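Local structure of protein virC2 (Agrobacterium tumefaciens, 2RH3) at residues S50-H62 with L104-E116. The protein probably binds DNA through this C-terminal ribbon-helix-helix domain, and enhances T-DNA transfer and virulence in crown gall disease. Numbering follows the deposited sequence.
Sequences SFRAAPKSYPIPH and LATAALACFFARE
Y58 and F113 meet edge to face where an extended linker, the loop that joins helix 27-47 to strand 71-76, is laid across helix 97-118 of the ribbon-helix-helix fold. No direct hydrogen bond ties the two segments; ring packing, alanine contacts and one water do the work. The edge of F113 carrying CD2 and CE2 points into the Y58 ring, with CE2 3.7 Å above the plane and over its centre. The two ring planes stand at 89°. The chi1 of Y58, 49°, sets CG between its own backbone N and carbonyl carbon and turns the ring toward T106, L109 and F113. T106 O lies in the plane of the ring at its edge, 3.6 Å from Y58 CE2, although this oxygen already accepts the helical bond from A110 N. Farther out, L109 CD1 comes within 3.6 Å of Y58 OH. That hydroxyl is held at two points: it hydrogen-bonds with R8 O and accepts from a water that also donates to T106 OG1, itself bonded to H102 O.

Small residues let the linker come close, its K56 CA only 4.5 Å from A107 CA. The A110 methyl lies 3.6 Å from P55 O and equally close to S57 O, against the linker backbone, while P55 CG rests on A114 CB. T106 CG2 packs against K56 O at 3.4 Å.

Around this crossing, helix 27-47 meets L109 and C111 through I34 and M45, and F89 of helix 79-89 touches K56 and A107. A7 touches Y58 and L109 from strand 2-7, which pairs antiparallel with strand 71-76 as the ribbon, so the linker and helix 97-118 together adjoin strand 2-7 and helices 27-47 and 79-89.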
loop_
_atom_site.group_PDB
_atom_site.type_symbol
_atom_site.label_atom_id
_atom_site.label_comp_id
_atom_site.label_asym_id
_atom_site.label_seq_id
_atom_site.Cartn_x
_atom_site.Cartn_y
_atom_site.Cartn_z
ATOM N N SER A 50 -0.626 -11.603 11.150
ATOM C CA SER A 50 0.287 -10.593 11.690
ATOM C C SER A 50 0.044 -9.194 11.108
ATOM O O SER A 50 0.424 -8.183 11.706
ATOM C CB SER A 50 1.742 -11.026 11.504
ATOM O OG SER A 50 2.075 -11.145 10.127
ATOM N N PHE A 51 -0.631 -9.141 9.961
ATOM C CA PHE A 51 -0.922 -7.877 9.288
ATOM C C PHE A 51 -1.787 -6.930 10.123
ATOM O O PHE A 51 -1.755 -5.725 9.917
ATOM C CB PHE A 51 -1.582 -8.135 7.931
ATOM C CG PHE A 51 -3.041 -8.513 8.017
ATOM C CD1 PHE A 51 -4.037 -7.576 7.724
ATOM C CD2 PHE A 51 -3.420 -9.800 8.372
ATOM C CE1 PHE A 51 -5.379 -7.927 7.783
ATOM C CE2 PHE A 51 -4.763 -10.151 8.438
ATOM C CZ PHE A 51 -5.736 -9.218 8.145
ATOM N N ARG A 52 -2.551 -7.480 11.068
ATOM C CA ARG A 52 -3.425 -6.666 11.921
ATOM C C ARG A 52 -2.640 -5.788 12.898
ATOM O O ARG A 52 -3.195 -4.850 13.474
ATOM C CB ARG A 52 -4.436 -7.542 12.665
ATOM C CG ARG A 52 -5.398 -8.265 11.744
ATOM C CD ARG A 52 -6.404 -9.097 12.516
ATOM N NE ARG A 52 -6.732 -10.312 11.779
ATOM C CZ ARG A 52 -6.069 -11.459 11.894
ATOM N NH1 ARG A 52 -5.045 -11.557 12.733
ATOM N NH2 ARG A 52 -6.433 -12.511 11.171
ATOM N N ALA A 53 -1.353 -6.094 13.069
ATOM C CA ALA A 53 -0.453 -5.298 13.917
ATOM C C ALA A 53 0.374 -4.277 13.134
ATOM O O ALA A 53 1.216 -3.566 13.695
ATOM C CB ALA A 53 0.457 -6.216 14.719
ATOM N N ALA A 54 0.142 -4.210 11.831
ATOM C CA ALA A 54 0.923 -3.348 10.976
ATOM C C ALA A 54 0.265 -1.965 10.809
ATOM O O ALA A 54 -0.958 -1.834 10.938
ATOM C CB ALA A 54 1.140 -4.027 9.638
ATOM N N PRO A 55 1.082 -0.922 10.548
ATOM C CA PRO A 55 0.583 0.443 10.307
ATOM C C PRO A 55 -0.469 0.494 9.199
ATOM O O PRO A 55 -0.409 -0.295 8.258
ATOM C CB PRO A 55 1.833 1.201 9.853
ATOM C CG PRO A 55 2.974 0.441 10.387
ATOM C CD PRO A 55 2.555 -0.995 10.466
ATOM N N LYS A 56 -1.415 1.421 9.308
ATOM C CA LYS A 56 -2.555 1.478 8.390
ATOM C C LYS A 56 -2.357 2.494 7.259
ATOM O O LYS A 56 -2.856 2.302 6.147
ATOM C CB LYS A 56 -3.851 1.790 9.162
ATOM C CG LYS A 56 -4.305 0.674 10.094
ATOM C CD LYS A 56 -5.225 -0.305 9.382
ATOM C CE LYS A 56 -5.393 -1.578 10.184
ATOM N NZ LYS A 56 -4.217 -2.480 10.033
ATOM N N SER A 57 -1.624 3.561 7.552
ATOM C CA SER A 57 -1.401 4.640 6.586
ATOM C C SER A 57 -0.067 5.351 6.807
ATOM O O SER A 57 0.698 5.012 7.711
ATOM C CB SER A 57 -2.552 5.654 6.647
ATOM O OG SER A 57 -2.694 6.155 7.964
ATOM N N TYR A 58 0.184 6.362 5.976
ATOM C CA TYR A 58 1.449 7.088 5.966
ATOM C C TYR A 58 1.205 8.533 5.537
ATOM O O TYR A 58 0.165 8.826 4.925
ATOM C CB TYR A 58 2.449 6.428 5.001
ATOM C CG TYR A 58 1.861 6.138 3.635
ATOM C CD1 TYR A 58 1.911 7.103 2.611
ATOM C CD2 TYR A 58 1.236 4.918 3.372
ATOM C CE1 TYR A 58 1.355 6.854 1.372
ATOM C CE2 TYR A 58 0.657 4.659 2.139
ATOM C CZ TYR A 58 0.748 5.626 1.126
ATOM O OH TYR A 58 0.195 5.371 -0.107
ATOM N N PRO A 59 2.144 9.439 5.859
ATOM C CA PRO A 59 1.974 10.849 5.467
ATOM C C PRO A 59 1.969 11.038 3.945
ATOM O O PRO A 59 2.782 10.438 3.236
ATOM C CB PRO A 59 3.206 11.530 6.069
ATOM C CG PRO A 59 3.648 10.629 7.159
ATOM C CD PRO A 59 3.400 9.253 6.609
ATOM N N ILE A 60 1.048 11.872 3.467
ATOM C CA ILE A 60 0.990 12.268 2.053
ATOM C C ILE A 60 1.329 13.769 1.897
ATOM O O ILE A 60 1.238 14.523 2.871
ATOM C CB ILE A 60 -0.383 11.918 1.447
ATOM C CG1 ILE A 60 -1.509 12.618 2.220
ATOM C CG2 ILE A 60 -0.576 10.383 1.418
ATOM C CD1 ILE A 60 -2.705 12.972 1.378
ATOM N N PRO A 61 1.751 14.207 0.686
ATOM C CA PRO A 61 2.189 15.609 0.561
ATOM C C PRO A 61 1.043 16.608 0.693
ATOM O O PRO A 61 -0.089 16.289 0.325
ATOM C CB PRO A 61 2.772 15.692 -0.858
ATOM C CG PRO A 61 2.842 14.298 -1.377
ATOM C CD PRO A 61 1.876 13.463 -0.582
ATOM N N HIS A 62 1.362 17.796 1.218
ATOM C CA HIS A 62 0.447 18.940 1.285
ATOM C C HIS A 62 1.209 20.205 0.890
ATOM O O HIS A 62 1.181 21.220 1.601
ATOM C CB HIS A 62 -0.140 19.106 2.695
ATOM C CG HIS A 62 -0.932 17.927 3.161
ATOM N ND1 HIS A 62 -2.234 17.706 2.769
ATOM C CD2 HIS A 62 -0.604 16.903 3.982
ATOM C CE1 HIS A 62 -2.677 16.595 3.335
ATOM N NE2 HIS A 62 -1.707 16.089 4.076
ATOM N N LEU A 104 -6.332 -1.751 1.531
ATOM C CA LEU A 104 -5.372 -2.849 1.423
ATOM C C LEU A 104 -4.033 -2.344 0.881
ATOM O O LEU A 104 -2.983 -2.600 1.487
ATOM C CB LEU A 104 -5.926 -3.971 0.537
ATOM C CG LEU A 104 -5.031 -5.214 0.369
ATOM C CD1 LEU A 104 -4.690 -5.834 1.719
ATOM C CD2 LEU A 104 -5.648 -6.243 -0.555
ATOM N N ALA A 105 -4.070 -1.614 -0.230
ATOM C CA ALA A 105 -2.824 -1.076 -0.817
ATOM C C ALA A 105 -2.123 -0.125 0.136
ATOM O O ALA A 105 -0.898 -0.192 0.312
ATOM C CB ALA A 105 -3.103 -0.387 -2.141
ATOM N N THR A 106 -2.900 0.755 0.766
ATOM C CA THR A 106 -2.344 1.745 1.671
ATOM C C THR A 106 -1.651 1.087 2.873
ATOM O O THR A 106 -0.552 1.495 3.256
ATOM C CB THR A 106 -3.409 2.790 2.081
ATOM O OG1 THR A 106 -3.828 3.505 0.903
ATOM C CG2 THR A 106 -2.846 3.770 3.104
ATOM N N ALA A 107 -2.279 0.060 3.444
ATOM C CA ALA A 107 -1.678 -0.695 4.544
ATOM C C ALA A 107 -0.398 -1.413 4.117
ATOM O O ALA A 107 0.578 -1.416 4.854
ATOM C CB ALA A 107 -2.678 -1.708 5.120
ATOM N N ALA A 108 -0.422 -2.024 2.940
ATOM C CA ALA A 108 0.741 -2.738 2.418
ATOM C C ALA A 108 1.935 -1.777 2.287
ATOM O O ALA A 108 3.066 -2.087 2.680
ATOM C CB ALA A 108 0.391 -3.380 1.093
ATOM N N LEU A 109 1.664 -0.595 1.760
ATOM C CA LEU A 109 2.712 0.419 1.611
ATOM C C LEU A 109 3.162 0.976 2.953
ATOM O O LEU A 109 4.349 1.174 3.177
ATOM C CB LEU A 109 2.226 1.536 0.690
ATOM C CG LEU A 109 2.128 1.168 -0.786
ATOM C CD1 LEU A 109 1.313 2.249 -1.513
ATOM C CD2 LEU A 109 3.514 1.006 -1.425
ATOM N N ALA A 110 2.204 1.239 3.850
ATOM C CA ALA A 110 2.523 1.732 5.172
ATOM C C ALA A 110 3.511 0.788 5.871
ATOM O O ALA A 110 4.428 1.241 6.531
ATOM C CB ALA A 110 1.251 1.899 5.991
ATOM N N CYS A 111 3.293 -0.513 5.691
ATOM C CA CYS A 111 4.148 -1.572 6.226
ATOM C C CYS A 111 5.560 -1.559 5.611
ATOM O O CYS A 111 6.560 -1.695 6.320
ATOM C CB CYS A 111 3.471 -2.930 5.998
ATOM S SG CYS A 111 4.261 -4.313 6.812
ATOM N N PHE A 112 5.623 -1.383 4.293
ATOM C CA PHE A 112 6.881 -1.312 3.551
ATOM C C PHE A 112 7.684 -0.094 4.032
ATOM O O PHE A 112 8.886 -0.190 4.313
ATOM C CB PHE A 112 6.571 -1.185 2.043
ATOM C CG PHE A 112 7.794 -1.160 1.183
ATOM C CD1 PHE A 112 8.254 -2.327 0.574
ATOM C CD2 PHE A 112 8.486 0.029 0.971
ATOM C CE1 PHE A 112 9.411 -2.307 -0.228
ATOM C CE2 PHE A 112 9.635 0.053 0.187
ATOM C CZ PHE A 112 10.088 -1.110 -0.420
ATOM N N PHE A 113 7.010 1.056 4.138
ATOM C CA PHE A 113 7.667 2.286 4.562
ATOM C C PHE A 113 8.149 2.216 6.021
ATOM O O PHE A 113 9.224 2.711 6.327
ATOM C CB PHE A 113 6.779 3.511 4.366
ATOM C CG PHE A 113 6.321 3.741 2.938
ATOM C CD1 PHE A 113 7.155 3.454 1.832
ATOM C CD2 PHE A 113 5.062 4.291 2.703
ATOM C CE1 PHE A 113 6.709 3.682 0.518
ATOM C CE2 PHE A 113 4.620 4.537 1.401
ATOM C CZ PHE A 113 5.444 4.223 0.309
ATOM N N ALA A 114 7.357 1.600 6.903
ATOM C CA ALA A 114 7.768 1.451 8.309
ATOM C C ALA A 114 8.987 0.533 8.425
ATOM O O ALA A 114 9.875 0.755 9.260
ATOM C CB ALA A 114 6.610 0.932 9.169
ATOM N N ARG A 115 9.031 -0.487 7.565
ATOM C CA ARG A 115 10.144 -1.442 7.550
ATOM C C ARG A 115 11.409 -0.719 7.097
ATOM O O ARG A 115 12.477 -0.901 7.678
ATOM C CB ARG A 115 9.829 -2.630 6.637
ATOM C CG ARG A 115 10.831 -3.802 6.774
ATOM C CD ARG A 115 10.447 -4.998 5.875
ATOM N NE ARG A 115 9.073 -5.478 6.076
ATOM C CZ ARG A 115 8.678 -6.306 7.050
ATOM N NH1 ARG A 115 9.540 -6.771 7.951
ATOM N NH2 ARG A 115 7.405 -6.672 7.123
ATOM N N GLU A 116 11.269 0.121 6.071
ATOM C CA GLU A 116 12.372 0.980 5.619
ATOM C C GLU A 116 12.944 1.802 6.771
ATOM O O GLU A 116 14.141 1.805 7.010
ATOM C CB GLU A 116 11.879 1.964 4.570
ATOM C CG GLU A 116 12.030 1.558 3.151
ATOM C CD GLU A 116 11.789 2.747 2.223
ATOM O OE1 GLU A 116 10.619 2.993 1.890
ATOM O OE2 GLU A 116 12.774 3.426 1.840
HETATM O O HOH W 1 -0.150 -2.495 7.058
HETATM O O HOH W 2 -2.647 5.711 -0.096
#